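Side-chain contacts in ferric-siderophore receptor protein (Streptomyces coelicolor, PDB 2X4L), which probably binds ferric siderophores outside the cell membrane and hands them on for import into the cell: residues A[224-227]-A[233-236]; A[180-185]-A[302-307]. All coordinates share one frame; numbering follows the deposited sequence.

Contact 1. Residues A[224-227]-A[233-236]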
loop_
_atom_site.group_PDB
_atom_site.type_symbol
_atom_site.label_atom_id
_atom_site.label_comp_id
_atom_site.label_asym_id
_atom_site.label_seq_id
_atom_site.Cartn_x
_atom_site.Cartn_y
_atom_site.Cartn_z
ATOM N N TYR A 224 8.821 5.267 -6.645
ATOM C CA TYR A 224 10.053 5.359 -5.871
ATOM C C TYR A 224 11.086 4.308 -6.396
ATOM O O TYR A 224 12.257 4.656 -6.612
ATOM C CB TYR A 224 9.762 5.122 -4.371
ATOM C CG TYR A 224 10.950 5.289 -3.483
ATOM C CD1 TYR A 224 11.746 6.379 -3.560
ATOM C CD2 TYR A 224 11.217 4.332 -2.441
ATOM C CE1 TYR A 224 12.791 6.591 -2.665
ATOM C CE2 TYR A 224 12.328 4.513 -1.637
ATOM C CZ TYR A 224 13.043 5.654 -1.678
ATOM O OH TYR A 224 14.180 5.951 -0.813
ATOM N N PHE A 225 10.631 3.089 -6.600
ATOM C CA PHE A 225 11.538 2.026 -7.111
ATOM C C PHE A 225 12.150 2.476 -8.465
ATOM O O PHE A 225 13.367 2.301 -8.722
ATOM C CB PHE A 225 10.794 0.680 -7.325
ATOM C CG PHE A 225 10.163 0.122 -6.098
ATOM C CD1 PHE A 225 10.610 0.422 -4.830
ATOM C CD2 PHE A 225 9.068 -0.730 -6.286
ATOM C CE1 PHE A 225 9.962 -0.119 -3.670
ATOM C CE2 PHE A 225 8.402 -1.282 -5.210
ATOM C CZ PHE A 225 8.852 -1.018 -3.925
ATOM N N LYS A 226 11.325 3.058 -9.328
ATOM C CA LYS A 226 11.823 3.611 -10.613
ATOM C C LYS A 226 12.875 4.702 -10.419
ATOM O O LYS A 226 13.903 4.709 -11.087
ATOM C CB LYS A 226 10.659 4.136 -11.472
ATOM C CG LYS A 226 11.151 4.662 -12.845
ATOM C CD LYS A 226 10.052 5.025 -13.835
ATOM C CE LYS A 226 10.510 4.996 -15.405
ATOM N NZ LYS A 226 10.544 3.676 -16.210
ATOM N N ALA A 227 12.623 5.592 -9.471
ATOM C CA ALA A 227 13.570 6.689 -9.165
ATOM C C ALA A 227 14.891 6.121 -8.689
ATOM O O ALA A 227 15.954 6.749 -8.944
ATOM C CB ALA A 227 12.921 7.605 -8.112
ATOM N N VAL A 233 9.038 -2.877 -16.777
ATOM C CA VAL A 233 8.125 -2.954 -17.939
ATOM C C VAL A 233 7.100 -1.834 -17.794
ATOM O O VAL A 233 6.514 -1.639 -16.714
ATOM C CB VAL A 233 7.361 -4.309 -17.937
ATOM C CG1 VAL A 233 6.263 -4.306 -19.027
ATOM C CG2 VAL A 233 8.349 -5.371 -18.200
ATOM N N GLU A 234 6.919 -1.062 -18.859
ATOM C CA GLU A 234 6.025 0.067 -18.821
ATOM C C GLU A 234 5.083 -0.065 -19.994
ATOM O O GLU A 234 5.416 0.318 -21.157
ATOM C CB GLU A 234 6.846 1.360 -19.036
ATOM C CG GLU A 234 7.796 1.758 -17.915
ATOM C CD GLU A 234 7.150 2.388 -16.682
ATOM O OE1 GLU A 234 5.927 2.346 -16.582
ATOM O OE2 GLU A 234 7.930 2.857 -15.825
ATOM N N PRO A 235 3.856 -0.471 -19.722
ATOM C CA PRO A 235 2.819 -0.383 -20.772
ATOM C C PRO A 235 2.704 1.064 -21.263
ATOM O O PRO A 235 2.894 1.985 -20.512
ATOM C CB PRO A 235 1.515 -0.783 -20.021
ATOM C CG PRO A 235 2.022 -1.685 -18.875
ATOM C CD PRO A 235 3.321 -0.993 -18.443
ATOM N N SER A 236 2.338 1.187 -22.560
ATOM C CA SER A 236 2.198 2.534 -23.121
ATOM C C SER A 236 1.061 3.288 -22.398
ATOM O O SER A 236 0.134 2.664 -21.861
ATOM C CB SER A 236 1.917 2.435 -24.577
ATOM O OG SER A 236 0.630 1.926 -24.849
#
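Lys226 on the last turn of helix 220-227 and Glu234 in the loop after strand 231-232 meet through their side chains alone, for the backbones stay well apart: the closest CA pair, Lys226 and Val233, is separated by 10.5 Å. Both side chains leave their backbones toward the other segment and approach from opposite directions. Lys226 runs nearly extended, with CG anti to the backbone N (chi1 -178°), and bends only at chi4, which carries its ammonium group to the carboxylate. NZ of Lys226 donates a hydrogen bond to OE2 of Glu234 at 2.8 Å, and the opposite charges make it a salt bridge. The ammonium lies on the anti side of OE2, 15° out of the carboxylate plane. Behind it, CE of Lys226 is 3.4 Å from OE2 of Glu234, so the end of the lysine chain lies against the same oxygen. OE2 of Glu234 is also hydrogen-bonded to OG1 of Thr216, a strong partner outside the pair, so two groups grip this one oxygen; the Lys226 side chain touches Thr216 too. In all 76 Å² is buried, with neither touching residue buried. The arrangement is a surface salt bridge, local in sequence, tying a helix end to the loop after a short strand that runs parallel to strand 200-206 in the mixed sheet of this solute-binding protein fold.

Contact 2. Residues A[180-185]-A[302-307]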
loop_
_atom_site.group_PDB
_atom_site.type_symbol
_atom_site.label_atom_id
_atom_site.label_comp_id
_atom_site.label_asym_id
_atom_site.label_seq_id
_atom_site.Cartn_x
_atom_site.Cartn_y
_atom_site.Cartn_z
ATOM N N ALA A 180 16.602 4.370 9.614
ATOM C CA ALA A 180 17.937 4.047 9.133
ATOM C C ALA A 180 17.870 2.768 8.320
ATOM O O ALA A 180 18.584 2.689 7.285
ATOM C CB ALA A 180 18.853 3.839 10.349
ATOM N N ALA A 181 17.039 1.775 8.746
ATOM C CA ALA A 181 16.978 0.517 8.005
ATOM C C ALA A 181 16.314 0.784 6.634
ATOM O O ALA A 181 16.735 0.203 5.613
ATOM C CB ALA A 181 16.212 -0.551 8.793
ATOM N N PHE A 182 15.327 1.676 6.567
ATOM C CA PHE A 182 14.686 1.972 5.291
ATOM C C PHE A 182 15.742 2.652 4.418
ATOM O O PHE A 182 15.817 2.297 3.232
ATOM C CB PHE A 182 13.570 2.948 5.553
ATOM C CG PHE A 182 12.884 3.449 4.314
ATOM C CD1 PHE A 182 11.793 2.812 3.773
ATOM C CD2 PHE A 182 13.324 4.634 3.757
ATOM C CE1 PHE A 182 11.198 3.288 2.606
ATOM C CE2 PHE A 182 12.735 5.163 2.648
ATOM C CZ PHE A 182 11.623 4.535 2.055
ATOM N N ASP A 183 16.542 3.598 4.959
ATOM C CA ASP A 183 17.486 4.288 4.074
ATOM C C ASP A 183 18.516 3.299 3.555
ATOM O O ASP A 183 18.965 3.411 2.370
ATOM C CB ASP A 183 18.178 5.400 4.857
ATOM C CG ASP A 183 17.263 6.619 5.134
ATOM O OD1 ASP A 183 16.193 6.732 4.541
ATOM O OD2 ASP A 183 17.678 7.442 5.991
ATOM N N LYS A 184 18.904 2.323 4.399
ATOM C CA LYS A 184 19.855 1.286 4.012
ATOM C C LYS A 184 19.255 0.416 2.879
ATOM O O LYS A 184 19.981 0.075 1.898
ATOM C CB LYS A 184 20.306 0.480 5.251
ATOM C CG LYS A 184 21.256 -0.600 4.848
ATOM C CD LYS A 184 21.759 -1.297 6.117
ATOM C CE LYS A 184 22.795 -2.389 5.827
ATOM N NZ LYS A 184 23.394 -2.871 7.180
ATOM N N ALA A 185 17.992 0.051 3.005
ATOM C CA ALA A 185 17.369 -0.797 2.000
ATOM C C ALA A 185 17.176 -0.015 0.731
ATOM O O ALA A 185 17.238 -0.624 -0.353
ATOM C CB ALA A 185 15.999 -1.291 2.510
ATOM N N LEU A 302 2.178 2.647 5.526
ATOM C CA LEU A 302 3.037 3.848 5.535
ATOM C C LEU A 302 3.855 4.056 6.860
ATOM O O LEU A 302 3.804 5.128 7.469
ATOM C CB LEU A 302 2.192 5.036 5.144
ATOM C CG LEU A 302 1.612 5.008 3.722
ATOM C CD1 LEU A 302 0.566 6.102 3.556
ATOM C CD2 LEU A 302 2.736 5.109 2.717
ATOM N N SER A 303 4.550 2.984 7.269
ATOM C CA SER A 303 5.598 3.074 8.278
ATOM C C SER A 303 6.909 2.660 7.640
ATOM O O SER A 303 6.953 1.879 6.719
ATOM C CB SER A 303 5.349 2.223 9.516
ATOM O OG SER A 303 5.361 0.870 9.147
ATOM N N TYR A 304 7.994 3.245 8.138
ATOM C CA TYR A 304 9.295 2.785 7.608
ATOM C C TYR A 304 9.481 1.312 7.839
ATOM O O TYR A 304 10.014 0.615 6.925
ATOM C CB TYR A 304 10.484 3.626 8.192
ATOM C CG TYR A 304 10.414 5.062 7.708
ATOM C CD1 TYR A 304 10.720 5.405 6.376
ATOM C CD2 TYR A 304 9.929 6.079 8.565
ATOM C CE1 TYR A 304 10.590 6.743 5.909
ATOM C CE2 TYR A 304 9.812 7.382 8.105
ATOM C CZ TYR A 304 10.189 7.713 6.828
ATOM O OH TYR A 304 10.045 8.984 6.382
ATOM N N ASP A 305 9.014 0.794 8.957
ATOM C CA ASP A 305 9.149 -0.586 9.280
ATOM C C ASP A 305 8.535 -1.457 8.188
ATOM O O ASP A 305 9.077 -2.500 7.822
ATOM C CB ASP A 305 8.430 -0.810 10.616
ATOM C CG ASP A 305 8.482 -2.148 11.006
ATOM O OD1 ASP A 305 9.211 -2.453 11.944
ATOM O OD2 ASP A 305 7.883 -2.930 10.265
ATOM N N LYS A 306 7.332 -1.091 7.814
ATOM C CA LYS A 306 6.671 -1.920 6.795
ATOM C C LYS A 306 7.018 -1.658 5.361
ATOM O O LYS A 306 6.700 -2.447 4.459
ATOM C CB LYS A 306 5.146 -1.811 6.961
ATOM C CG LYS A 306 4.615 -2.358 8.259
ATOM C CD LYS A 306 4.811 -3.848 8.382
ATOM C CE LYS A 306 4.386 -4.364 9.787
ATOM N NZ LYS A 306 5.235 -3.735 10.903
ATOM N N CYS A 307 7.724 -0.564 5.112
ATOM C CA CYS A 307 8.193 -0.322 3.724
ATOM C C CYS A 307 9.612 -0.812 3.466
ATOM O O CYS A 307 10.027 -1.006 2.340
ATOM C CB CYS A 307 8.159 1.204 3.431
ATOM S SG CYS A 307 6.371 1.692 3.129
#
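Phe182 and Tyr304 reach each other through different first torsions: in Phe182, CG stands anti to the backbone N (chi1 175°), whereas in Tyr304 it stands anti to the carbonyl carbon (chi1 -66°). The phenylalanine thereby offers a ring face to the tyrosine's edge. CD1 of Tyr304 sits 3.6 Å from CG of Phe182, over that face but displaced toward its rim. With ring centroids 5.1 Å apart and planes at 71°, the pair is an edge-to-face stack. At the edge of the phenylalanine, near the ring plane, CB of Cys307 packs 3.8 Å from CE1 of Phe182, so one ring is met by residues three apart on the first turn of helix 304-320. Were Phe182 replaced by an alanine, the Tyr304 edge would be likely to lose its aromatic face, with a gap opened beside CB of Cys307. The backbones are close here, the CA atoms of Phe182 and Tyr304 lying 5.9 Å apart. Leu156 of helix 153-165 touches all three side chains, and Trp160 meets the Tyr304 ring at a steep angle. Ser303 is the N-cap of this helix, its OG accepting from N of Lys306. The contact is buried packing between the start of helix 304-320 and the long helix 173-195, which probably joins the two lobes, as in relatives. No hydrogen bond crosses between the segments, and all three touching residues are buried, consistent with dispersion, and probably a weak C-H to pi-face attraction, contributing to the packing of the two helices.

From the N terminus, the chain reaches helix 173-195 first, where contact 2 begins; it then passes through strands 200-206 and 210-214 before arriving at helix 220-227. Contact 1 opens there and closes a short loop through strand 231-232, with five residues between its segments. Contact 2 closes only at 302-307, with 116 residues between its segments, and therefore encloses contact 1 without crossing it. Their centres are 21 Å apart, yet they meet directly: CE2 of Tyr224 packs 3.8 Å from CZ of Phe182. Phe225 and Tyr224 also touch helices 173-195 and 304-320, so helix 220-227 links the buried helix pair to the surface ion pair by the mixed sheet.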